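Local atomic coordinates of HP0420 homologue (Helicobacter felis, PDB entry 3LW3), a protein that is of unknown function but adopts a hotdog fold and forms a dimer, possibly acting on acyl thioesters like other proteins of that fold. Residues M48-E51 with V55-G58. Sequence-based numbering, arbitrary orientation.
Sequences MLCE and VHAG
A short antiparallel bridge joins Met48–Glu51 to Val55–Gly58 in the loop that leads into helix 57-72 of the hotdog fold. Leu49 and Val55 form a non-hydrogen-bonded pair with diverging side chains; beyond it the chain turns a corner at Cys50, and Cys50 and Glu51 make a classic beta bulge against strand 54-55. One backbone bond ties the two sides: His56 N donates to Met48 O at 2.8 Å, almost straight at 161° and in the carbonyl plane. Branched Val55 gives one methyl to each neighbour, CG1 lying 3.7 Å from Met48 O and CG2 4.1 Å from Leu49 CD2, apolar groups that suit a buried place. His56 is the N-cap residue, its extended backbone leading from bridge to helix; chi1 of -165° swings its flat ring toward Cys50, whose CB lies 3.8 Å from CD2 at the ring edge. The more distant Cys50 SG is committed elsewhere: cysteine suits this place because its thiol links covalently to Cys19 of the second subunit. The corner thus lies in the dimer interface and forms the entry to helix 57-72, where Val55 packs on Ile60, while Val55 bonds through its backbone to Ile90 and Leu49 touches Ile92, in the loop after strand 77-86.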
loop_
_atom_site.group_PDB
_atom_site.type_symbol
_atom_site.label_atom_id
_atom_site.label_comp_id
_atom_site.label_asym_id
_atom_site.label_seq_id
_atom_site.Cartn_x
_atom_site.Cartn_y
_atom_site.Cartn_z
ATOM N N MET B 48 -7.449 9.957 -4.428
ATOM C CA MET B 48 -6.158 9.236 -4.288
ATOM C C MET B 48 -4.913 10.105 -4.404
ATOM O O MET B 48 -3.771 9.616 -4.205
ATOM C CB MET B 48 -6.072 8.154 -5.367
ATOM C CG MET B 48 -7.111 7.071 -5.213
ATOM S SD MET B 48 -6.986 5.824 -6.498
ATOM C CE MET B 48 -8.279 4.734 -6.024
ATOM N N LEU B 49 -5.095 11.393 -4.699
ATOM C CA LEU B 49 -3.952 12.294 -4.933
ATOM C C LEU B 49 -3.223 12.694 -3.659
ATOM O O LEU B 49 -3.852 12.967 -2.619
ATOM C CB LEU B 49 -4.442 13.571 -5.621
ATOM C CG LEU B 49 -4.896 13.356 -7.063
ATOM C CD1 LEU B 49 -5.596 14.613 -7.571
ATOM C CD2 LEU B 49 -3.766 12.937 -7.993
ATOM N N CYS B 50 -1.893 12.737 -3.739
ATOM C CA CYS B 50 -1.079 13.397 -2.722
ATOM C C CYS B 50 -0.925 14.842 -3.145
ATOM O O CYS B 50 -1.277 15.748 -2.395
ATOM C CB CYS B 50 0.283 12.733 -2.629
ATOM S SG CYS B 50 1.560 13.670 -1.746
ATOM N N GLU B 51 -0.400 15.043 -4.339
ATOM C CA GLU B 51 -0.282 16.385 -4.946
ATOM C C GLU B 51 -1.225 16.475 -6.149
ATOM O O GLU B 51 -1.800 15.470 -6.568
ATOM C CB GLU B 51 1.167 16.708 -5.406
ATOM C CG GLU B 51 2.312 16.273 -4.452
ATOM C CD GLU B 51 2.571 17.282 -3.334
ATOM O OE1 GLU B 51 1.811 18.274 -3.272
ATOM O OE2 GLU B 51 3.480 17.049 -2.499
ATOM N N VAL B 55 -0.258 10.780 -7.558
ATOM C CA VAL B 55 -1.100 9.857 -6.817
ATOM C C VAL B 55 -0.327 9.396 -5.584
ATOM O O VAL B 55 0.837 9.023 -5.686
ATOM C CB VAL B 55 -1.541 8.662 -7.693
ATOM C CG1 VAL B 55 -2.245 7.552 -6.869
ATOM C CG2 VAL B 55 -2.471 9.172 -8.780
ATOM N N HIS B 56 -0.995 9.381 -4.442
ATOM C CA HIS B 56 -0.355 8.969 -3.205
ATOM C C HIS B 56 0.194 7.539 -3.225
ATOM O O HIS B 56 -0.482 6.601 -3.732
ATOM C CB HIS B 56 -1.339 9.059 -2.055
ATOM C CG HIS B 56 -0.670 9.011 -0.725
ATOM N ND1 HIS B 56 -1.017 8.130 0.266
ATOM C CD2 HIS B 56 0.345 9.754 -0.232
ATOM C CE1 HIS B 56 -0.245 8.337 1.324
ATOM N NE2 HIS B 56 0.573 9.328 1.048
ATOM N N ALA B 57 1.408 7.377 -2.686
ATOM C CA ALA B 57 2.041 6.060 -2.647
ATOM C C ALA B 57 1.151 4.971 -2.023
ATOM O O ALA B 57 1.274 3.800 -2.419
ATOM C CB ALA B 57 3.398 6.116 -1.928
ATOM N N GLY B 58 0.296 5.305 -1.051
ATOM C CA GLY B 58 -0.595 4.303 -0.485
ATOM C C GLY B 58 -1.466 3.634 -1.553
ATOM O O GLY B 58 -1.659 2.412 -1.506
#